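Local coordinates for hypothetical protein Atu2684 (Agrobacterium tumefaciens, PDB 2AXO) that is of unknown function but probably has a thioredoxin-like fold whose CXXC disulfide would be consistent with thiol-disulfide chemistry, at residues 118-126 / 137-148; 161-172 / 210-221. All coordinates share one frame; numbering follows the deposited sequence.

Contact 1: residues 118-126 / 137-148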
# COMPACT_ATOMS: atom_id res chain seq x y z
N ALA A 118 -10.47 -6.03 -8.61
CA ALA A 118 -11.65 -5.29 -9.01
C ALA A 118 -12.63 -5.26 -7.85
O ALA A 118 -12.87 -6.28 -7.19
CB ALA A 118 -12.30 -5.94 -10.23
N ILE A 119 -13.17 -4.08 -7.58
CA ILE A 119 -14.14 -3.90 -6.51
C ILE A 119 -15.48 -3.74 -7.22
O ILE A 119 -15.62 -2.91 -8.12
CB ILE A 119 -13.81 -2.63 -5.67
CG1 ILE A 119 -12.40 -2.75 -5.07
CG2 ILE A 119 -14.85 -2.44 -4.58
CD1 ILE A 119 -12.22 -3.94 -4.12
N LEU A 120 -16.46 -4.55 -6.84
CA LEU A 120 -17.77 -4.51 -7.49
C LEU A 120 -18.85 -3.85 -6.63
O LEU A 120 -19.12 -4.28 -5.50
CB LEU A 120 -18.17 -5.94 -7.87
CG LEU A 120 -17.10 -6.79 -8.57
CD1 LEU A 120 -17.67 -8.17 -8.88
CD2 LEU A 120 -16.64 -6.12 -9.86
N ASN A 121 -19.48 -2.80 -7.17
CA ASN A 121 -20.52 -2.05 -6.46
C ASN A 121 -20.04 -1.61 -5.08
O ASN A 121 -20.85 -1.39 -4.18
CB ASN A 121 -21.80 -2.89 -6.29
CG ASN A 121 -22.56 -3.11 -7.59
OD1 ASN A 121 -23.63 -3.73 -7.59
ND2 ASN A 121 -22.01 -2.63 -8.69
N GLY A 122 -18.72 -1.51 -4.92
CA GLY A 122 -18.17 -1.12 -3.64
C GLY A 122 -18.47 -2.11 -2.53
O GLY A 122 -18.22 -1.82 -1.36
N ARG A 123 -18.98 -3.29 -2.91
CA ARG A 123 -19.39 -4.35 -1.97
C ARG A 123 -18.47 -5.57 -1.82
O ARG A 123 -18.48 -6.21 -0.77
CB ARG A 123 -20.78 -4.88 -2.35
CG ARG A 123 -21.93 -3.90 -2.21
CD ARG A 123 -23.23 -4.51 -2.74
NE ARG A 123 -24.37 -3.61 -2.61
CZ ARG A 123 -25.08 -3.44 -1.50
NH1 ARG A 123 -24.77 -4.11 -0.40
NH2 ARG A 123 -26.09 -2.58 -1.47
N ASP A 124 -17.71 -5.91 -2.86
CA ASP A 124 -16.85 -7.09 -2.80
C ASP A 124 -15.69 -6.98 -3.79
O ASP A 124 -15.68 -6.09 -4.64
CB ASP A 124 -17.68 -8.34 -3.11
CG ASP A 124 -17.01 -9.62 -2.64
OD1 ASP A 124 -17.52 -10.71 -3.00
OD2 ASP A 124 -16.00 -9.55 -1.92
N HIS A 125 -14.74 -7.89 -3.68
CA HIS A 125 -13.58 -7.89 -4.56
C HIS A 125 -13.44 -9.20 -5.32
O HIS A 125 -13.93 -10.24 -4.88
CB HIS A 125 -12.31 -7.62 -3.75
CG HIS A 125 -11.81 -8.82 -3.01
ND1 HIS A 125 -10.74 -9.58 -3.45
CD2 HIS A 125 -12.26 -9.42 -1.88
CE1 HIS A 125 -10.56 -10.59 -2.62
NE2 HIS A 125 -11.47 -10.52 -1.66
N VAL A 126 -12.78 -9.14 -6.47
CA VAL A 126 -12.57 -10.31 -7.32
C VAL A 126 -11.34 -10.06 -8.19
O VAL A 126 -10.95 -8.91 -8.39
CB VAL A 126 -13.77 -10.56 -8.26
CG1 VAL A 126 -14.99 -10.97 -7.46
CG2 VAL A 126 -14.05 -9.32 -9.07
N ARG A 137 -21.21 -11.88 -10.50
CA ARG A 137 -21.31 -11.28 -9.17
C ARG A 137 -22.30 -10.11 -9.24
O ARG A 137 -23.17 -9.99 -8.38
CB ARG A 137 -19.95 -10.77 -8.70
CG ARG A 137 -19.56 -11.18 -7.28
CD ARG A 137 -20.70 -11.03 -6.29
NE ARG A 137 -20.26 -11.16 -4.90
CZ ARG A 137 -21.09 -11.21 -3.86
NH1 ARG A 137 -22.40 -11.14 -4.04
NH2 ARG A 137 -20.60 -11.30 -2.62
N LEU A 138 -22.15 -9.26 -10.25
CA LEU A 138 -23.05 -8.11 -10.40
C LEU A 138 -24.49 -8.55 -10.53
O LEU A 138 -25.40 -7.90 -10.02
CB LEU A 138 -22.65 -7.28 -11.62
CG LEU A 138 -21.32 -6.53 -11.48
CD1 LEU A 138 -20.99 -5.80 -12.76
CD2 LEU A 138 -21.44 -5.54 -10.32
N ASP A 139 -24.70 -9.67 -11.23
CA ASP A 139 -26.04 -10.21 -11.43
C ASP A 139 -26.60 -10.69 -10.10
O ASP A 139 -27.78 -10.48 -9.79
CB ASP A 139 -25.98 -11.37 -12.42
CG ASP A 139 -27.35 -11.94 -12.74
OD1 ASP A 139 -28.19 -11.18 -13.26
OD2 ASP A 139 -27.57 -13.13 -12.46
N ALA A 140 -25.75 -11.34 -9.31
CA ALA A 140 -26.16 -11.85 -8.00
C ALA A 140 -26.59 -10.68 -7.12
O ALA A 140 -27.54 -10.79 -6.34
CB ALA A 140 -25.00 -12.60 -7.34
N PHE A 141 -25.88 -9.56 -7.23
CA PHE A 141 -26.23 -8.38 -6.45
C PHE A 141 -27.61 -7.87 -6.85
O PHE A 141 -28.45 -7.59 -5.99
CB PHE A 141 -25.21 -7.26 -6.65
CG PHE A 141 -23.91 -7.47 -5.91
CD1 PHE A 141 -23.91 -7.87 -4.58
CD2 PHE A 141 -22.70 -7.24 -6.54
CE1 PHE A 141 -22.71 -8.04 -3.89
CE2 PHE A 141 -21.50 -7.40 -5.86
CZ PHE A 141 -21.51 -7.80 -4.53
N LYS A 142 -27.84 -7.75 -8.15
CA LYS A 142 -29.12 -7.26 -8.67
C LYS A 142 -30.29 -8.12 -8.20
O LYS A 142 -31.33 -7.60 -7.79
CB LYS A 142 -29.11 -7.23 -10.20
CG LYS A 142 -30.44 -6.78 -10.82
CD LYS A 142 -30.51 -7.10 -12.30
CE LYS A 142 -31.84 -6.64 -12.91
NZ LYS A 142 -33.03 -7.22 -12.22
N ARG A 143 -30.12 -9.44 -8.27
CA ARG A 143 -31.16 -10.39 -7.87
C ARG A 143 -31.50 -10.25 -6.38
O ARG A 143 -32.56 -10.69 -5.94
CB ARG A 143 -30.71 -11.83 -8.17
CG ARG A 143 -30.61 -12.15 -9.67
CD ARG A 143 -29.74 -13.37 -9.95
NE ARG A 143 -30.39 -14.65 -9.66
CZ ARG A 143 -31.37 -15.18 -10.39
NH1 ARG A 143 -31.82 -14.54 -11.47
NH2 ARG A 143 -31.90 -16.35 -10.05
N GLU A 144 -30.60 -9.63 -5.63
CA GLU A 144 -30.82 -9.44 -4.20
C GLU A 144 -31.19 -7.99 -3.89
O GLU A 144 -31.31 -7.60 -2.73
CB GLU A 144 -29.58 -9.84 -3.41
CG GLU A 144 -29.39 -11.34 -3.24
CD GLU A 144 -30.56 -11.99 -2.53
OE1 GLU A 144 -31.11 -11.37 -1.61
OE2 GLU A 144 -30.92 -13.14 -2.88
N GLY A 145 -31.39 -7.20 -4.94
CA GLY A 145 -31.75 -5.81 -4.74
C GLY A 145 -30.58 -5.01 -4.20
O GLY A 145 -30.76 -3.99 -3.52
N GLN A 146 -29.37 -5.49 -4.48
CA GLN A 146 -28.15 -4.83 -4.02
C GLN A 146 -27.42 -4.25 -5.22
O GLN A 146 -26.19 -4.10 -5.21
CB GLN A 146 -27.24 -5.82 -3.29
CG GLN A 146 -27.95 -6.62 -2.20
CD GLN A 146 -26.99 -7.34 -1.28
OE1 GLN A 146 -26.04 -7.98 -1.73
NE2 GLN A 146 -27.24 -7.25 0.02
N GLY A 147 -28.18 -3.93 -6.26
CA GLY A 147 -27.60 -3.34 -7.45
C GLY A 147 -27.71 -1.83 -7.33
O GLY A 147 -27.79 -1.30 -6.23
N LEU A 148 -27.71 -1.15 -8.47
CA LEU A 148 -27.82 0.30 -8.49
C LEU A 148 -29.30 0.69 -8.45
O LEU A 148 -29.92 0.94 -9.49
CB LEU A 148 -27.14 0.83 -9.76
CG LEU A 148 -25.69 0.34 -9.93
CD1 LEU A 148 -25.10 0.90 -11.21
CD2 LEU A 148 -24.86 0.79 -8.72
O HOH W 1 -25.05 -1.68 -4.44
O HOH W 2 -27.80 -1.19 -3.62
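Arg-137 opens the contact twice over, with its aliphatic stem on Leu-120 and its charged head on Asp-124. Its CB lies 3.5 Å from Leu-120 CD1, and a bend at chi2 (-44°) swings the guanidinium back to the carboxylate. There Arg-137 NH2 forms a salt bridge with Asp-124 OD1 at 3.2 Å, and NE adds a weak bond to the same oxygen. OD1 sits in the guanidinium plane, yet NH2 comes to it from above the carboxylate plane, the two planes being 88° apart. Leu-138 follows, CD2 4.1 Å from Leu-120 CB, and also covers Asn-121. One turn on, Phe-141 lays its ring against the hairpin end, its CZ over one face of the Arg-137 guanidinium: Arg-123 CD makes a CH-pi contact over one face of the ring, 4.0 Å from the Phe-141 centroid, while Asp-124 CB stands at the rim. Arg-123 and Asp-124 both lie opposite Leu-120 in a classic beta bulge, and both point their side chains toward the helix. A Schellman motif with Gly-145 at C-prime ends that helix and delivers Gln-146 to Arg-123. Gln-146 CB lies 3.6 Å above the centre of the Arg-123 guanidinium, with the amide stacked almost parallel to it. Arg-123 NE reaches Gln-146 O only by a weak bond (3.2 Å, 121°), but a water links the same two atoms, and a second joins Arg-123 NH2 to Gly-147 O. Such a hairpin followed by a helix is consistent with the C-terminal beta-beta-alpha unit of a thioredoxin-like fold: helix 131-143 covers strands 117-120 and 45-50, where Val-46 meets both Leu-120 and Leu-138, while Arg-123 leans on strand 247-257.

Contact 2: residues 161-172 / 210-221; sequences VEIDIGAGNGKA and GMWDGSPMTVKL
The indole of Trp-212 is wrapped by the 166-171 loop, with Gly-214 of its own turn folded under it. Gly-214 N lies 3.4 Å from the Trp-212 ring plane, over its centre, whereas the backbone of Gly-166, Ala-167 and Gly-168 runs round the edge. With CG anti to the backbone N (chi1 177°), the ring reaches across to this loop, and Trp-212 NE1 donates to Gly-166 O at 3.0 Å, nearly along the C=O axis. Gly-168 CA can press to within 3.4 Å of Trp-212 CZ2. Gly-168 N donates to Gly-214 O at 2.7 Å, so the two loops are tied directly. Ile-165 CG2 comes obliquely to CD1 and Ala-172 CB to CE3, giving each ring of the indole an apolar neighbour. An Asx turn, in which Asp-213 OD1 takes both N and OG of Ser-215, shapes the opposite loop.

Trp-212 and Ala-172 form an antiparallel hydrogen-bonded pair; a separate ladder joins strand 161-165 to 217-221, with paired bonds at Val-161/Leu-221, Ile-163/Val-219 and Ile-165/Met-217. The register shifts by two residues between the ladders. Ile-163 CD1 meets Leu-221 CD1 at 4.0 Å, and Ile-165 CD1 lies 3.7 Å from CG of selenomethionine Met-217. The other face is polar: Thr-218 OG1 donates to Asp-164 OD1 (3.1 Å) from above the carboxylate, and Glu-162 lies alongside Lys-220, Glu-162 OE1 and Lys-220 NZ 4.2 Å apart, beyond a salt bridge.

Strand 161-165 is thus the middle of a three-stranded sheet, between 152-156 and 217-221. Ile-163 and Ile-165 pack on strands 172-186 and 232-241, Val-219 and Leu-221 on Val-209 of 196-212; Leu-238 touches Ile-165 of this sheet and Ala-172 and Trp-212 of the four-stranded one.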
# COMPACT_ATOMS: atom_id res chain seq x y z
N VAL A 161 -21.85 21.52 -14.75
CA VAL A 161 -22.17 20.10 -14.73
C VAL A 161 -23.34 19.90 -13.77
O VAL A 161 -23.32 20.38 -12.64
CB VAL A 161 -20.98 19.23 -14.26
CG1 VAL A 161 -21.45 17.79 -14.02
CG2 VAL A 161 -19.88 19.25 -15.30
N GLU A 162 -24.36 19.19 -14.24
CA GLU A 162 -25.54 18.92 -13.44
C GLU A 162 -25.68 17.43 -13.15
O GLU A 162 -25.70 16.60 -14.07
CB GLU A 162 -26.78 19.43 -14.16
CG GLU A 162 -28.07 19.30 -13.38
CD GLU A 162 -29.23 20.04 -14.04
OE1 GLU A 162 -29.09 21.26 -14.27
OE2 GLU A 162 -30.26 19.40 -14.32
N ILE A 163 -25.78 17.11 -11.87
CA ILE A 163 -25.94 15.74 -11.41
C ILE A 163 -27.30 15.62 -10.74
O ILE A 163 -27.58 16.34 -9.78
CB ILE A 163 -24.87 15.36 -10.39
CG1 ILE A 163 -23.49 15.46 -11.02
CG2 ILE A 163 -25.14 13.94 -9.86
CD1 ILE A 163 -22.35 15.18 -10.04
N ASP A 164 -28.13 14.73 -11.26
CA ASP A 164 -29.47 14.50 -10.73
C ASP A 164 -29.54 13.16 -10.02
O ASP A 164 -29.23 12.12 -10.61
CB ASP A 164 -30.49 14.53 -11.87
CG ASP A 164 -31.23 15.85 -11.95
OD1 ASP A 164 -30.58 16.91 -11.83
OD2 ASP A 164 -32.46 15.82 -12.14
N ILE A 165 -29.95 13.18 -8.76
CA ILE A 165 -30.06 11.97 -7.95
C ILE A 165 -31.50 11.74 -7.53
O ILE A 165 -32.19 12.68 -7.12
CB ILE A 165 -29.20 12.08 -6.68
CG1 ILE A 165 -27.79 12.53 -7.06
CG2 ILE A 165 -29.16 10.73 -5.97
CD1 ILE A 165 -26.91 12.79 -5.88
N GLY A 166 -31.95 10.50 -7.62
CA GLY A 166 -33.31 10.16 -7.26
C GLY A 166 -33.53 9.87 -5.79
O GLY A 166 -32.61 9.96 -4.97
N ALA A 167 -34.75 9.49 -5.45
CA ALA A 167 -35.12 9.18 -4.07
C ALA A 167 -34.66 7.80 -3.61
O ALA A 167 -34.54 6.87 -4.41
CB ALA A 167 -36.64 9.31 -3.90
N GLY A 168 -34.42 7.69 -2.31
CA GLY A 168 -33.98 6.44 -1.73
C GLY A 168 -33.98 6.53 -0.22
O GLY A 168 -34.63 7.40 0.36
N ASN A 169 -33.23 5.63 0.42
CA ASN A 169 -33.13 5.60 1.88
C ASN A 169 -31.67 5.57 2.32
O ASN A 169 -30.81 5.04 1.61
CB ASN A 169 -33.84 4.37 2.43
CG ASN A 169 -35.34 4.48 2.36
OD1 ASN A 169 -35.95 5.28 3.07
ND2 ASN A 169 -35.95 3.67 1.49
N GLY A 170 -31.40 6.12 3.49
CA GLY A 170 -30.05 6.12 4.02
C GLY A 170 -29.27 7.37 3.65
O GLY A 170 -29.83 8.35 3.17
N LYS A 171 -27.96 7.32 3.88
CA LYS A 171 -27.09 8.44 3.57
C LYS A 171 -25.92 7.99 2.71
O LYS A 171 -25.42 6.88 2.86
CB LYS A 171 -26.58 9.09 4.86
CG LYS A 171 -27.63 9.92 5.59
CD LYS A 171 -27.05 10.73 6.73
CE LYS A 171 -26.70 9.85 7.92
NZ LYS A 171 -27.90 9.29 8.58
N ALA A 172 -25.50 8.84 1.79
CA ALA A 172 -24.39 8.48 0.93
C ALA A 172 -23.72 9.73 0.40
O ALA A 172 -24.34 10.78 0.29
CB ALA A 172 -24.89 7.63 -0.24
N GLY A 210 -21.06 16.41 -2.36
CA GLY A 210 -22.25 16.65 -1.56
C GLY A 210 -22.69 15.40 -0.84
O GLY A 210 -22.07 14.34 -0.96
N MSE A 211 -23.77 15.52 -0.07
CA MSE A 211 -24.29 14.40 0.68
C MSE A 211 -25.74 14.15 0.31
O MSE A 211 -26.53 15.08 0.18
CB MSE A 211 -24.19 14.69 2.18
CG MSE A 211 -24.85 13.65 3.06
SE MSE A 211 -24.66 14.15 4.91
CE MSE A 211 -25.65 15.81 4.85
N TRP A 212 -26.09 12.88 0.12
CA TRP A 212 -27.44 12.48 -0.23
C TRP A 212 -28.07 11.91 1.03
O TRP A 212 -27.41 11.18 1.77
CB TRP A 212 -27.38 11.41 -1.32
CG TRP A 212 -28.70 10.83 -1.74
CD1 TRP A 212 -29.65 11.43 -2.52
CD2 TRP A 212 -29.15 9.49 -1.51
NE1 TRP A 212 -30.66 10.54 -2.80
CE2 TRP A 212 -30.38 9.34 -2.19
CE3 TRP A 212 -28.63 8.40 -0.79
CZ2 TRP A 212 -31.10 8.14 -2.18
CZ3 TRP A 212 -29.36 7.21 -0.78
CH2 TRP A 212 -30.57 7.09 -1.47
N ASP A 213 -29.33 12.27 1.31
CA ASP A 213 -29.99 11.76 2.51
C ASP A 213 -31.25 10.96 2.21
O ASP A 213 -32.08 10.73 3.09
CB ASP A 213 -30.35 12.91 3.47
CG ASP A 213 -31.30 13.94 2.85
OD1 ASP A 213 -32.12 13.58 1.97
OD2 ASP A 213 -31.25 15.11 3.28
N GLY A 214 -31.39 10.53 0.96
CA GLY A 214 -32.56 9.76 0.57
C GLY A 214 -33.49 10.61 -0.25
O GLY A 214 -34.32 10.10 -1.01
N SER A 215 -33.36 11.93 -0.11
CA SER A 215 -34.19 12.87 -0.85
C SER A 215 -33.63 13.12 -2.24
O SER A 215 -32.42 13.09 -2.44
CB SER A 215 -34.27 14.22 -0.11
OG SER A 215 -34.69 14.05 1.23
N PRO A 216 -34.50 13.36 -3.23
CA PRO A 216 -34.02 13.62 -4.59
C PRO A 216 -33.22 14.92 -4.55
O PRO A 216 -33.59 15.85 -3.84
CB PRO A 216 -35.32 13.78 -5.38
CG PRO A 216 -36.28 12.89 -4.64
CD PRO A 216 -35.97 13.22 -3.21
N MSE A 217 -32.11 14.98 -5.28
CA MSE A 217 -31.33 16.20 -5.27
C MSE A 217 -30.62 16.45 -6.59
O MSE A 217 -30.44 15.55 -7.41
CB MSE A 217 -30.32 16.19 -4.11
CG MSE A 217 -29.15 15.22 -4.27
SE MSE A 217 -27.87 15.33 -2.80
CE MSE A 217 -27.28 17.16 -3.02
N THR A 218 -30.24 17.71 -6.78
CA THR A 218 -29.54 18.13 -7.98
C THR A 218 -28.34 18.93 -7.52
O THR A 218 -28.47 19.89 -6.76
CB THR A 218 -30.44 19.03 -8.86
OG1 THR A 218 -31.59 18.29 -9.28
CG2 THR A 218 -29.67 19.51 -10.08
N VAL A 219 -27.16 18.52 -7.98
CA VAL A 219 -25.92 19.19 -7.62
C VAL A 219 -25.33 19.87 -8.83
O VAL A 219 -25.10 19.22 -9.85
CB VAL A 219 -24.86 18.19 -7.10
CG1 VAL A 219 -23.63 18.95 -6.65
CG2 VAL A 219 -25.43 17.36 -5.97
N LYS A 220 -25.07 21.17 -8.73
CA LYS A 220 -24.49 21.91 -9.84
C LYS A 220 -23.00 22.14 -9.59
O LYS A 220 -22.60 22.62 -8.52
CB LYS A 220 -25.17 23.27 -9.99
CG LYS A 220 -26.67 23.22 -10.18
CD LYS A 220 -27.05 22.91 -11.62
CE LYS A 220 -28.55 23.01 -11.83
NZ LYS A 220 -29.08 24.34 -11.44
N LEU A 221 -22.18 21.81 -10.59
CA LEU A 221 -20.73 21.98 -10.52
C LEU A 221 -20.31 23.09 -11.49
O LEU A 221 -20.86 23.21 -12.58
CB LEU A 221 -20.03 20.67 -10.89
CG LEU A 221 -20.19 19.56 -9.85
CD1 LEU A 221 -19.70 18.22 -10.40
CD2 LEU A 221 -19.40 19.95 -8.61
O HOH W 3 -33.30 8.51 3.90

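How the contacts relate
From the N terminus, the chain first builds strands 45-50 and 74-79 of the thioredoxin-like part. Contact 1 then closes a short loop of ten residues, mostly the first turns of helix 131-143, and fixes that helix against the hairpin. Contact 2 opens only afterwards, so the two are in series and neither encloses the other. Its loop is longer, 37 residues largely of the strands 172-186 and 196-212, and it joins the three-stranded sheet to the four-stranded one. The centres of contact 1 and contact 2 are about 21 Å apart, and the nearest atoms of contact 1 and contact 2 about 9 Å, without touching. Strand 247-257, outermost in the four-stranded sheet, meets contact 1 and so brings the two parts together.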